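Zn-dependent hydrolase of metallo-beta-lactamase superfamily TM0207 (Thermotoga maritima, PDB 1VJN) probably hydrolyses an as yet unidentified substrate with the help of bound zinc, as in other members of the metallo-beta-lactamase superfamily. Local coordinates at residues M13-F18 with N201-F206; L25-K30 with N84-K89; G29-T34 with P46-D51; R73-P78 with I107-E112; K117-G122 with D140-P145. All coordinates share one frame; numbering follows the deposited sequence.

Contact 1: M13-F18 with N201-F206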
# COMPACT_ATOMS: atom_id res chain seq x y z
N MSE A 13 7.59 13.49 -1.08
CA MSE A 13 7.50 12.19 -1.71
C MSE A 13 6.40 12.07 -2.75
O MSE A 13 5.44 12.81 -2.75
CB MSE A 13 7.34 11.10 -0.65
CG MSE A 13 6.00 11.04 0.02
SE MSE A 13 5.86 9.34 1.01
CE MSE A 13 6.27 7.99 -0.48
N LYS A 14 6.54 11.10 -3.62
CA LYS A 14 5.62 10.91 -4.71
C LYS A 14 5.19 9.46 -4.78
O LYS A 14 6.01 8.54 -4.73
CB LYS A 14 6.23 11.33 -6.02
CG LYS A 14 5.34 11.03 -7.20
CD LYS A 14 5.68 11.92 -8.39
CE LYS A 14 6.46 11.23 -9.49
NZ LYS A 14 6.47 12.16 -10.68
N ILE A 15 3.88 9.29 -4.87
CA ILE A 15 3.26 7.96 -5.02
C ILE A 15 2.53 7.94 -6.34
O ILE A 15 1.76 8.87 -6.63
CB ILE A 15 2.26 7.70 -3.90
CG1 ILE A 15 2.94 7.71 -2.51
CG2 ILE A 15 1.55 6.33 -4.13
CD1 ILE A 15 2.02 8.14 -1.39
N THR A 16 2.79 6.89 -7.12
CA THR A 16 2.14 6.66 -8.40
C THR A 16 1.45 5.32 -8.36
O THR A 16 2.06 4.32 -8.04
CB THR A 16 3.18 6.66 -9.57
OG1 THR A 16 3.79 7.94 -9.69
CG2 THR A 16 2.49 6.45 -10.93
N TRP A 17 0.19 5.31 -8.74
CA TRP A 17 -0.56 4.09 -8.80
C TRP A 17 -0.59 3.59 -10.25
O TRP A 17 -0.90 4.33 -11.16
CB TRP A 17 -1.96 4.32 -8.27
CG TRP A 17 -2.75 3.08 -8.13
CD1 TRP A 17 -2.31 1.83 -7.75
CD2 TRP A 17 -4.15 2.98 -8.29
NE1 TRP A 17 -3.36 0.96 -7.72
CE2 TRP A 17 -4.50 1.65 -8.06
CE3 TRP A 17 -5.15 3.88 -8.66
CZ2 TRP A 17 -5.82 1.20 -8.14
CZ3 TRP A 17 -6.46 3.44 -8.75
CH2 TRP A 17 -6.78 2.11 -8.49
N PHE A 18 -0.26 2.32 -10.43
CA PHE A 18 -0.29 1.66 -11.74
C PHE A 18 -1.45 0.66 -11.87
O PHE A 18 -1.61 0.00 -12.91
CB PHE A 18 1.04 0.94 -11.96
CG PHE A 18 2.17 1.88 -12.16
CD1 PHE A 18 2.33 2.51 -13.36
CD2 PHE A 18 3.04 2.15 -11.13
CE1 PHE A 18 3.36 3.37 -13.55
CE2 PHE A 18 4.07 3.03 -11.32
CZ PHE A 18 4.23 3.63 -12.52
N ASN A 201 -3.44 9.59 -11.08
CA ASN A 201 -2.55 8.48 -10.79
C ASN A 201 -1.32 8.83 -9.97
O ASN A 201 -0.50 7.96 -9.72
CB ASN A 201 -2.12 7.75 -12.08
CG ASN A 201 -1.16 8.56 -12.96
OD1 ASN A 201 -1.25 9.75 -13.02
ND2 ASN A 201 -0.23 7.89 -13.62
N ILE A 202 -1.17 10.10 -9.59
CA ILE A 202 -0.05 10.57 -8.78
C ILE A 202 -0.53 11.34 -7.56
O ILE A 202 -1.43 12.18 -7.64
CB ILE A 202 0.88 11.46 -9.62
CG1 ILE A 202 1.51 10.66 -10.76
CG2 ILE A 202 1.99 12.06 -8.77
CD1 ILE A 202 1.96 11.53 -11.97
N LEU A 203 0.06 11.04 -6.41
CA LEU A 203 -0.09 11.87 -5.24
C LEU A 203 1.28 12.34 -4.81
O LEU A 203 2.17 11.52 -4.59
CB LEU A 203 -0.74 11.08 -4.13
CG LEU A 203 -1.00 11.84 -2.82
CD1 LEU A 203 -2.09 12.89 -3.04
CD2 LEU A 203 -1.40 10.82 -1.77
N GLU A 204 1.47 13.65 -4.68
CA GLU A 204 2.69 14.19 -4.10
C GLU A 204 2.41 14.75 -2.72
O GLU A 204 1.36 15.38 -2.51
CB GLU A 204 3.30 15.26 -5.00
CG GLU A 204 3.92 14.64 -6.23
CD GLU A 204 4.45 15.67 -7.18
OE1 GLU A 204 5.48 16.29 -6.83
OE2 GLU A 204 3.82 15.86 -8.26
N LEU A 205 3.31 14.49 -1.78
CA LEU A 205 3.23 15.04 -0.42
C LEU A 205 4.47 15.85 -0.20
O LEU A 205 5.57 15.39 -0.48
CB LEU A 205 3.20 13.95 0.65
CG LEU A 205 2.15 12.86 0.54
CD1 LEU A 205 2.29 11.99 1.77
CD2 LEU A 205 0.72 13.40 0.44
N PHE A 206 4.29 17.07 0.29
CA PHE A 206 5.37 18.00 0.47
C PHE A 206 5.75 18.17 1.94
O PHE A 206 6.73 18.83 2.26
CB PHE A 206 4.99 19.33 -0.18
CG PHE A 206 4.68 19.20 -1.64
CD1 PHE A 206 5.68 19.30 -2.59
CD2 PHE A 206 3.39 18.90 -2.07
CE1 PHE A 206 5.42 19.15 -3.94
CE2 PHE A 206 3.11 18.75 -3.42
CZ PHE A 206 4.14 18.87 -4.36

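Contact 2: L25-K30 with N84-K89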
# COMPACT_ATOMS: atom_id res chain seq x y z
N LEU A 25 6.66 4.31 -5.16
CA LEU A 25 6.95 5.30 -4.12
C LEU A 25 8.32 5.90 -4.33
O LEU A 25 9.32 5.18 -4.39
CB LEU A 25 6.94 4.66 -2.72
CG LEU A 25 5.78 3.74 -2.41
CD1 LEU A 25 6.01 3.05 -1.06
CD2 LEU A 25 4.50 4.51 -2.43
N GLU A 26 8.38 7.21 -4.45
CA GLU A 26 9.65 7.90 -4.52
C GLU A 26 9.93 8.72 -3.26
O GLU A 26 9.15 9.57 -2.85
CB GLU A 26 9.67 8.80 -5.73
CG GLU A 26 9.50 8.04 -7.02
CD GLU A 26 9.23 8.95 -8.20
OE1 GLU A 26 9.98 9.94 -8.41
OE2 GLU A 26 8.27 8.66 -8.94
N MSE A 27 11.07 8.41 -2.65
CA MSE A 27 11.52 9.04 -1.42
C MSE A 27 13.04 8.86 -1.33
O MSE A 27 13.54 7.76 -1.56
CB MSE A 27 10.82 8.42 -0.20
CG MSE A 27 10.79 6.88 -0.17
SE MSE A 27 9.96 6.04 1.50
CE MSE A 27 8.73 7.55 2.17
N GLU A 28 13.75 9.94 -1.01
CA GLU A 28 15.21 9.91 -0.81
C GLU A 28 16.00 9.71 -2.11
O GLU A 28 17.07 9.13 -2.07
CB GLU A 28 15.61 8.78 0.17
CG GLU A 28 14.75 8.64 1.42
CD GLU A 28 15.07 9.69 2.47
OE1 GLU A 28 16.10 10.39 2.34
OE2 GLU A 28 14.27 9.80 3.42
N GLY A 29 15.49 10.19 -3.24
CA GLY A 29 16.09 9.89 -4.55
C GLY A 29 16.08 8.38 -4.87
O GLY A 29 16.92 7.91 -5.62
N LYS A 30 15.16 7.62 -4.27
CA LYS A 30 15.03 6.20 -4.55
C LYS A 30 13.60 5.90 -4.92
O LYS A 30 12.72 6.67 -4.63
CB LYS A 30 15.42 5.36 -3.33
CG LYS A 30 16.88 5.54 -2.87
CD LYS A 30 17.90 5.27 -4.00
CE LYS A 30 19.36 5.59 -3.60
NZ LYS A 30 20.07 6.39 -4.65
N ASN A 84 19.45 1.35 0.39
CA ASN A 84 19.70 2.66 -0.21
C ASN A 84 19.21 3.83 0.65
O ASN A 84 18.67 4.83 0.13
CB ASN A 84 19.08 2.69 -1.64
CG ASN A 84 19.68 1.61 -2.59
OD1 ASN A 84 18.96 0.71 -3.08
ND2 ASN A 84 20.98 1.70 -2.84
N GLY A 85 19.42 3.72 1.97
CA GLY A 85 19.01 4.76 2.92
C GLY A 85 17.51 4.81 3.24
O GLY A 85 17.04 5.75 3.89
N VAL A 86 16.75 3.82 2.76
CA VAL A 86 15.34 3.67 3.18
C VAL A 86 15.26 2.44 4.06
O VAL A 86 15.81 1.40 3.72
CB VAL A 86 14.38 3.58 1.97
CG1 VAL A 86 12.99 3.13 2.37
CG2 VAL A 86 14.29 4.96 1.29
N LYS A 87 14.63 2.60 5.23
CA LYS A 87 14.34 1.49 6.13
C LYS A 87 13.03 0.80 5.69
O LYS A 87 11.98 1.44 5.51
CB LYS A 87 14.20 1.97 7.57
CG LYS A 87 15.52 2.30 8.26
CD LYS A 87 15.35 3.30 9.43
CE LYS A 87 14.25 2.87 10.46
NZ LYS A 87 14.36 3.61 11.79
N ILE A 88 13.11 -0.50 5.46
CA ILE A 88 11.96 -1.29 5.11
C ILE A 88 11.76 -2.43 6.08
O ILE A 88 12.72 -3.12 6.47
CB ILE A 88 12.09 -1.86 3.71
CG1 ILE A 88 12.29 -0.75 2.66
CG2 ILE A 88 10.90 -2.65 3.37
CD1 ILE A 88 13.16 -1.17 1.54
N LYS A 89 10.51 -2.66 6.39
CA LYS A 89 10.14 -3.69 7.33
C LYS A 89 9.00 -4.50 6.76
O LYS A 89 8.00 -3.93 6.33
CB LYS A 89 9.75 -3.03 8.65
CG LYS A 89 9.32 -4.03 9.73
CD LYS A 89 9.09 -3.38 11.11
CE LYS A 89 9.15 -4.46 12.19
NZ LYS A 89 8.89 -4.00 13.62

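Contact 3: G29-T34 with P46-D51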
# COMPACT_ATOMS: atom_id res chain seq x y z
N GLY A 29 15.49 10.19 -3.24
CA GLY A 29 16.09 9.89 -4.55
C GLY A 29 16.08 8.38 -4.87
O GLY A 29 16.92 7.91 -5.62
N LYS A 30 15.16 7.62 -4.27
CA LYS A 30 15.03 6.20 -4.55
C LYS A 30 13.60 5.90 -4.92
O LYS A 30 12.72 6.67 -4.63
CB LYS A 30 15.42 5.36 -3.33
CG LYS A 30 16.88 5.54 -2.87
CD LYS A 30 17.90 5.27 -4.00
CE LYS A 30 19.36 5.59 -3.60
NZ LYS A 30 20.07 6.39 -4.65
N THR A 31 13.39 4.74 -5.54
CA THR A 31 12.10 4.30 -5.99
C THR A 31 11.83 2.92 -5.53
O THR A 31 12.63 2.01 -5.70
CB THR A 31 12.08 4.35 -7.56
OG1 THR A 31 12.13 5.70 -7.99
CG2 THR A 31 10.76 3.84 -8.11
N ILE A 32 10.67 2.75 -4.91
CA ILE A 32 10.19 1.44 -4.48
C ILE A 32 8.96 1.09 -5.31
O ILE A 32 8.09 1.95 -5.49
CB ILE A 32 9.81 1.50 -3.01
CG1 ILE A 32 11.04 1.83 -2.15
CG2 ILE A 32 9.23 0.21 -2.58
CD1 ILE A 32 10.73 2.56 -0.90
N VAL A 33 8.91 -0.11 -5.84
CA VAL A 33 7.72 -0.61 -6.52
C VAL A 33 7.12 -1.79 -5.73
O VAL A 33 7.81 -2.76 -5.39
CB VAL A 33 7.99 -0.98 -7.99
CG1 VAL A 33 6.66 -1.47 -8.69
CG2 VAL A 33 8.55 0.21 -8.75
N THR A 34 5.85 -1.67 -5.36
CA THR A 34 5.15 -2.75 -4.69
C THR A 34 4.39 -3.58 -5.68
O THR A 34 3.84 -3.04 -6.61
CB THR A 34 4.13 -2.23 -3.71
OG1 THR A 34 3.14 -1.47 -4.42
CG2 THR A 34 4.81 -1.24 -2.78
N PRO A 46 3.64 -1.09 -15.97
CA PRO A 46 4.42 -0.08 -15.23
C PRO A 46 5.78 0.16 -15.89
O PRO A 46 6.59 -0.77 -15.98
CB PRO A 46 4.60 -0.71 -13.83
CG PRO A 46 3.52 -1.76 -13.70
CD PRO A 46 3.18 -2.19 -15.10
N ASN A 47 6.00 1.37 -16.38
CA ASN A 47 7.25 1.69 -17.07
C ASN A 47 8.11 2.51 -16.11
O ASN A 47 8.08 3.75 -16.15
CB ASN A 47 6.93 2.48 -18.34
CG ASN A 47 7.87 2.15 -19.50
OD1 ASN A 47 8.92 1.53 -19.31
ND2 ASN A 47 7.49 2.57 -20.71
N VAL A 48 8.86 1.83 -15.24
CA VAL A 48 9.55 2.51 -14.12
C VAL A 48 10.87 1.83 -13.69
O VAL A 48 10.97 0.61 -13.76
CB VAL A 48 8.54 2.68 -12.94
CG1 VAL A 48 9.20 2.51 -11.56
CG2 VAL A 48 7.81 4.04 -13.06
N THR A 49 11.85 2.66 -13.27
CA THR A 49 13.17 2.22 -12.79
C THR A 49 13.28 2.13 -11.25
O THR A 49 13.31 3.14 -10.54
CB THR A 49 14.28 3.17 -13.31
OG1 THR A 49 14.51 2.96 -14.71
CG2 THR A 49 15.64 2.82 -12.70
N ALA A 50 13.42 0.92 -10.72
CA ALA A 50 13.30 0.73 -9.31
C ALA A 50 14.63 0.39 -8.64
O ALA A 50 15.47 -0.27 -9.22
CB ALA A 50 12.29 -0.37 -9.07
N ASP A 51 14.76 0.81 -7.37
CA ASP A 51 15.80 0.38 -6.42
C ASP A 51 15.36 -0.83 -5.58
O ASP A 51 16.16 -1.69 -5.19
CB ASP A 51 16.10 1.54 -5.48
CG ASP A 51 16.55 2.77 -6.25
OD1 ASP A 51 17.64 2.69 -6.84
OD2 ASP A 51 15.88 3.82 -6.37

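Contact 4: R73-P78 with I107-E112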
# COMPACT_ATOMS: atom_id res chain seq x y z
N ARG A 73 16.65 -4.53 -5.52
CA ARG A 73 16.57 -5.53 -4.49
C ARG A 73 15.11 -5.99 -4.41
O ARG A 73 14.20 -5.16 -4.25
CB ARG A 73 17.00 -4.94 -3.16
CG ARG A 73 16.73 -5.78 -1.94
CD ARG A 73 17.27 -7.15 -2.06
NE ARG A 73 18.00 -7.51 -0.85
CZ ARG A 73 17.57 -8.33 0.08
NH1 ARG A 73 16.38 -8.94 -0.02
NH2 ARG A 73 18.36 -8.59 1.10
N VAL A 74 14.87 -7.29 -4.57
CA VAL A 74 13.52 -7.84 -4.43
C VAL A 74 13.38 -8.23 -2.97
O VAL A 74 14.23 -8.95 -2.49
CB VAL A 74 13.35 -9.11 -5.25
CG1 VAL A 74 11.92 -9.72 -4.97
CG2 VAL A 74 13.53 -8.80 -6.70
N ILE A 75 12.33 -7.79 -2.28
CA ILE A 75 12.06 -8.20 -0.90
C ILE A 75 10.70 -8.90 -0.88
O ILE A 75 9.69 -8.33 -1.26
CB ILE A 75 12.08 -7.01 0.06
CG1 ILE A 75 13.37 -6.26 -0.05
CG2 ILE A 75 11.93 -7.43 1.51
CD1 ILE A 75 13.41 -5.03 0.77
N ASP A 76 10.72 -10.20 -0.55
CA ASP A 76 9.51 -10.99 -0.50
C ASP A 76 9.41 -11.84 0.77
O ASP A 76 8.67 -12.79 0.79
CB ASP A 76 9.41 -11.89 -1.72
CG ASP A 76 10.58 -12.82 -1.87
OD1 ASP A 76 11.45 -12.94 -0.97
OD2 ASP A 76 10.75 -13.48 -2.91
N ARG A 77 10.12 -11.44 1.82
CA ARG A 77 10.08 -12.09 3.12
C ARG A 77 10.00 -11.05 4.22
O ARG A 77 10.50 -9.95 4.05
CB ARG A 77 11.33 -12.95 3.32
CG ARG A 77 11.30 -14.13 2.45
CD ARG A 77 12.54 -14.93 2.35
NE ARG A 77 12.27 -15.97 1.36
CZ ARG A 77 11.73 -17.16 1.62
NH1 ARG A 77 11.46 -17.55 2.87
NH2 ARG A 77 11.51 -17.99 0.60
N PRO A 78 9.42 -11.42 5.37
CA PRO A 78 9.39 -10.52 6.54
C PRO A 78 10.81 -10.19 7.11
O PRO A 78 11.77 -10.87 6.80
CB PRO A 78 8.55 -11.28 7.57
CG PRO A 78 8.40 -12.64 7.08
CD PRO A 78 8.76 -12.71 5.65
N ILE A 107 2.54 -10.39 3.27
CA ILE A 107 3.49 -9.56 3.95
C ILE A 107 3.11 -8.11 3.73
O ILE A 107 3.01 -7.66 2.62
CB ILE A 107 4.88 -9.82 3.45
CG1 ILE A 107 5.22 -11.32 3.56
CG2 ILE A 107 5.92 -9.00 4.28
CD1 ILE A 107 6.49 -11.69 2.92
N VAL A 108 2.92 -7.42 4.85
CA VAL A 108 2.74 -5.99 4.97
C VAL A 108 4.13 -5.37 5.00
O VAL A 108 5.01 -5.82 5.74
CB VAL A 108 2.02 -5.68 6.32
CG1 VAL A 108 2.04 -4.26 6.64
CG2 VAL A 108 0.60 -6.26 6.32
N PHE A 109 4.35 -4.36 4.18
CA PHE A 109 5.63 -3.66 4.18
C PHE A 109 5.49 -2.26 4.68
O PHE A 109 4.54 -1.57 4.35
CB PHE A 109 6.22 -3.65 2.75
CG PHE A 109 6.79 -4.98 2.37
CD1 PHE A 109 8.01 -5.38 2.89
CD2 PHE A 109 6.13 -5.85 1.52
CE1 PHE A 109 8.52 -6.58 2.58
CE2 PHE A 109 6.67 -7.08 1.22
CZ PHE A 109 7.84 -7.44 1.73
N VAL A 110 6.45 -1.83 5.47
CA VAL A 110 6.46 -0.49 5.97
C VAL A 110 7.73 0.21 5.44
O VAL A 110 8.83 -0.30 5.58
CB VAL A 110 6.42 -0.49 7.49
CG1 VAL A 110 6.38 0.92 8.02
CG2 VAL A 110 5.19 -1.24 7.99
N PHE A 111 7.56 1.37 4.85
CA PHE A 111 8.68 2.15 4.31
C PHE A 111 8.82 3.43 5.14
O PHE A 111 7.85 4.18 5.35
CB PHE A 111 8.43 2.47 2.85
CG PHE A 111 8.00 1.28 2.06
CD1 PHE A 111 8.94 0.40 1.55
CD2 PHE A 111 6.67 1.03 1.85
CE1 PHE A 111 8.56 -0.69 0.84
CE2 PHE A 111 6.28 -0.08 1.15
CZ PHE A 111 7.21 -0.95 0.65
N GLU A 112 10.03 3.66 5.63
CA GLU A 112 10.30 4.80 6.49
C GLU A 112 11.30 5.66 5.77
O GLU A 112 12.42 5.22 5.50
CB GLU A 112 10.83 4.32 7.85
CG GLU A 112 11.05 5.42 8.88
CD GLU A 112 11.04 4.93 10.33
OE1 GLU A 112 10.86 3.71 10.59
OE2 GLU A 112 11.20 5.77 11.25

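Contact 5: K117-G122 with D140-P145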
# COMPACT_ATOMS: atom_id res chain seq x y z
N LYS A 117 6.20 7.59 7.22
CA LYS A 117 6.06 6.14 7.23
C LYS A 117 4.88 5.76 6.35
O LYS A 117 3.74 6.20 6.54
CB LYS A 117 5.84 5.58 8.65
CG LYS A 117 7.09 5.48 9.50
CD LYS A 117 6.72 5.51 10.96
CE LYS A 117 7.89 5.18 11.86
NZ LYS A 117 8.74 6.39 12.11
N VAL A 118 5.18 4.93 5.36
CA VAL A 118 4.20 4.48 4.40
C VAL A 118 4.02 3.01 4.61
O VAL A 118 5.01 2.29 4.81
CB VAL A 118 4.68 4.75 2.95
CG1 VAL A 118 3.61 4.30 1.94
CG2 VAL A 118 5.02 6.23 2.77
N CYS A 119 2.76 2.56 4.59
CA CYS A 119 2.40 1.15 4.77
C CYS A 119 1.53 0.59 3.65
O CYS A 119 0.43 1.04 3.40
CB CYS A 119 1.65 0.93 6.11
SG CYS A 119 1.32 -0.80 6.53
N HIS A 120 2.01 -0.49 3.05
CA HIS A 120 1.24 -1.22 2.07
C HIS A 120 0.76 -2.49 2.72
O HIS A 120 1.54 -3.39 3.06
CB HIS A 120 2.14 -1.57 0.90
CG HIS A 120 1.44 -2.18 -0.27
ND1 HIS A 120 0.94 -3.46 -0.26
CD2 HIS A 120 1.27 -1.72 -1.53
CE1 HIS A 120 0.43 -3.73 -1.45
NE2 HIS A 120 0.65 -2.70 -2.25
N LEU A 121 -0.55 -2.62 2.85
CA LEU A 121 -1.08 -3.75 3.59
C LEU A 121 -1.25 -5.07 2.82
O LEU A 121 -1.62 -6.07 3.42
CB LEU A 121 -2.37 -3.33 4.25
CG LEU A 121 -2.25 -2.42 5.51
CD1 LEU A 121 -3.64 -1.95 5.91
CD2 LEU A 121 -1.53 -3.08 6.71
N GLY A 122 -0.97 -5.08 1.53
CA GLY A 122 -1.07 -6.29 0.72
C GLY A 122 -2.55 -6.65 0.56
O GLY A 122 -3.38 -5.79 0.35
N ASP A 140 1.85 7.12 8.52
CA ASP A 140 1.45 8.38 7.89
C ASP A 140 0.61 8.21 6.63
O ASP A 140 -0.39 8.90 6.44
CB ASP A 140 2.71 9.17 7.55
CG ASP A 140 3.53 9.48 8.79
OD1 ASP A 140 2.92 9.95 9.77
OD2 ASP A 140 4.75 9.24 8.89
N VAL A 141 1.03 7.31 5.76
CA VAL A 141 0.30 7.00 4.54
C VAL A 141 -0.00 5.51 4.52
O VAL A 141 0.92 4.68 4.50
CB VAL A 141 1.11 7.36 3.25
CG1 VAL A 141 0.27 7.14 2.00
CG2 VAL A 141 1.58 8.75 3.28
N LEU A 142 -1.29 5.18 4.53
CA LEU A 142 -1.76 3.81 4.53
C LEU A 142 -2.41 3.40 3.18
O LEU A 142 -3.34 4.04 2.72
CB LEU A 142 -2.75 3.59 5.68
CG LEU A 142 -3.22 2.16 5.88
CD1 LEU A 142 -2.06 1.21 6.18
CD2 LEU A 142 -4.22 2.20 7.02
N LEU A 143 -1.91 2.32 2.59
CA LEU A 143 -2.49 1.71 1.40
C LEU A 143 -3.26 0.49 1.87
O LEU A 143 -2.66 -0.47 2.38
CB LEU A 143 -1.40 1.33 0.42
CG LEU A 143 -0.36 2.45 0.16
CD1 LEU A 143 0.74 1.92 -0.78
CD2 LEU A 143 -0.96 3.65 -0.41
N VAL A 144 -4.59 0.53 1.72
CA VAL A 144 -5.44 -0.44 2.46
C VAL A 144 -6.51 -1.06 1.52
O VAL A 144 -7.17 -0.34 0.80
CB VAL A 144 -6.09 0.24 3.74
CG1 VAL A 144 -7.02 1.33 3.37
CG2 VAL A 144 -6.88 -0.75 4.58
N PRO A 145 -6.63 -2.39 1.47
CA PRO A 145 -7.64 -3.05 0.69
C PRO A 145 -9.01 -2.89 1.35
O PRO A 145 -9.07 -2.86 2.56
CB PRO A 145 -7.20 -4.53 0.72
CG PRO A 145 -6.47 -4.69 1.97
CD PRO A 145 -5.82 -3.38 2.20

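Contact 1: M13-F18 with N201-F206
The aliphatic chain of K14 slants across I202 and lies alongside E204. Its CG is anti to the backbone N (chi1 175°), which brings CD within 3.7 Å of I202 CG2 and 3.9 Å of E204 CG. The charged ends stay apart, with K14 NZ 5.2 Å from E204 OE2, too far for a salt bridge, so any attraction is probably weak. Further along the same face T16 and I202 point the same way, and T16 OG1 comes to 3.7 Å from I202 CG1. On the face that carries M13, I15, L203 and L205, selenomethionine M13 and L205 stand side by side, CG to CB at 4.1 Å. The backbones are antiparallel (167°): I15 N donates to L203 O and L203 N to I15 O, both at 2.8 Å. M13 and L205 exchange a like pair, and W17 N reaches N201 O. Indole NE1 of W17 is held by H20 O, and its ring stacks on F23. Strand 202-205 forms the outer edge of the six-stranded sheet; strand 13-19 is flanked on its other side by strand 22-27, while I15 and L205 pack onto V141 of strand 141-145 in the second sheet.

Contact 2: L25-K30 with N84-K89
Two tight turns face each other here, E28 CA lying 7.4 Å from V86 CA and K30 CA 7.3 Å from N84 CA, too far for the strands to pair. One of them, M27-K30, is closed by mutual backbone bonds, M27 N to K30 O at 3.1 Å and K30 N to M27 O at 3.2 Å. Positive phi at E28 and G29, both with small positive psi, makes it a type I' turn. N84 and G85 have similar angles where strand 79-83 passes into strand 86-95. V86 supplies the apolar centre: its CG2, which lies anti to the carbonyl carbon, meets E28 CG at 3.7 Å and selenomethionine M27 CG at 4.3 Å, the glutamate chain slanting across it. The carboxylate of E28 is carried off to one side by the bend at chi2 (-78°). K30 bends likewise beyond CB and passes N84 at about a right angle; its CE comes to 3.5 Å from N84 CB, and its CG to 3.6 Å from N84 O. These touches are all van der Waals in kind. E28 N is hydrogen-bonded to E114 OE2, and M27 also packs on F111 of strand 105-113. Here two two-residue beta-hairpins, 22-27/30-34 of one sheet and 79-83/86-95 of the other, meet at their turns, so the contact bridges the two sheets of the beta sandwich of the metallo-hydrolase/oxidoreductase fold.

Contact 3: G29-T34 with P46-D51
K30 and D51 cross at nearly a right angle, the lysine methylenes passing over the carboxylate so that K30 CD sits 3.4 Å from D51 OD2. The ammonium does not close a salt bridge: K30 NZ is 4.9 Å from D51 OD1. What engages the carboxylate is backbone, since T31 N donates to D51 OD2 at 2.8 Å, using the anti lone pair of that oxygen. D51 chi1 (-58°) swings the group back toward strand 30-34 for this bond, while D51 N reaches T31 O at 3.0 Å. Aspartate and threonine thus grip each other by two bonds, one through a side chain and one through backbone alone. The grip falls where the 46-51 loop runs into strand 52-54, which pairs in parallel with strand 30-34 in the six-stranded sheet of the sandwich; T31 and V33 carry that pairing on to V52. Earlier in the loop, T49 O lies 3.4 Å from T31 CB, whose bond from CA points toward the loop. V33 and V48 slant across one another. V33 CG2, set anti to the carbonyl carbon, touches V48 CG1 at 3.7 Å and A50 CB at 3.8 Å, while V48 also packs against F18 of strand 13-19.

Contact 4: R73-P78 with I107-E112
The F109 ring presents CE1 and CZ to I75, whose CG2 meets CE1 at 3.7 Å; across one face of the same ring lies I107 CG2, 3.5 Å above the plane and displaced toward the rim. Two carbonyl oxygens approach the ring obliquely, I75 O at 3.6 Å from CZ and R77 O at 4.2 Å from CE1. The ring gets there by its first torsion: with chi1 at -75°, CG is turned away from the carbonyl carbon and the far end of the side chain reaches the end of strand 73-75. I75 and F109 slant across each other. The puckered ring of P78 crosses the I107 side chain at about a right angle, its CD at 3.7 Å from I107 CD1. Residues 76-78 bear on that methyl from one side, for it also lies 3.2 Å from D76 O and 3.6 Å from R77 CA, a snug fit against main chain. Around the site I88 of strand 86-95 packs on both I75 and F109, and T54 of strand 52-54 touches F109, so the edge strand of one sheet is joined to strand 105-113 of the other. The chemistry across the contact is therefore dispersion and close shape matching, while D76 O and R77 O, the oxygens beside these carbons, have hydrogen-bonding partners outside it, K105 and Y81 respectively.

Contact 5: K117-G122 with D140-P145
This contact joins the two strands of a beta-alpha-beta crossover unit, strand 116-120, helix 130-136 and strand 141-145, in the central parallel part of the eight-stranded sheet. The strands run parallel, 4° apart, with axes 4.8 Å from each other. Backbone bonds zigzag between them: C119 N to V141 O and L143 N to C119 O, each 2.8 Å and nearly linear at the acceptor, then L121 N to L143 O. At the start of the pairing K117 O is gripped by two donors, V141 N and D140 N. The D140 side chain folds back to add another bond, its OD2 accepting from K117 N at 2.8 Å through the anti lone pair, whereas K117 NZ goes to E112. One face carries V118, V141, H120 and L143. V118 and V141 lie side by side there, while L143 CD1 approaches the imidazole of H120 obliquely, 3.8 Å from CD2. On the other face the L142 methyl CD1 meets C119 CB at 3.7 Å and L121 CD1 at 3.5 Å, an apolar layer extended by A161 and V160 of helix 154-163. L121 CD1 also touches V144 CG2. The H120 side chain leaves opposite its own amide nitrogen (chi1 -173°) and its NE2 is bonded to A21 O; the ring's ND1 accepts a hydrogen bond from G122 N at 3.1 Å, the donor 31° out of the ring plane.

From the N terminus, contact 1 opens first and closes last, so the other four lie within the loop it spans and its two strands form one edge of the six-stranded sheet. Contacts 2 and 3 start from the same turn, sharing G29 and K30: contact 3 closes early, at the loop entering strand 52-54, and contact 2 closes later, on the second sheet. Contact 4 opens before contact 2 has closed, so these two cross, and both bind one sheet to the other. Contact 5 follows in series, within the second sheet, and meets contact 4 through the salt bridge between E112 and K117. V118 and V141 of contact 5 pack back against contact 1, another link between the two sheets.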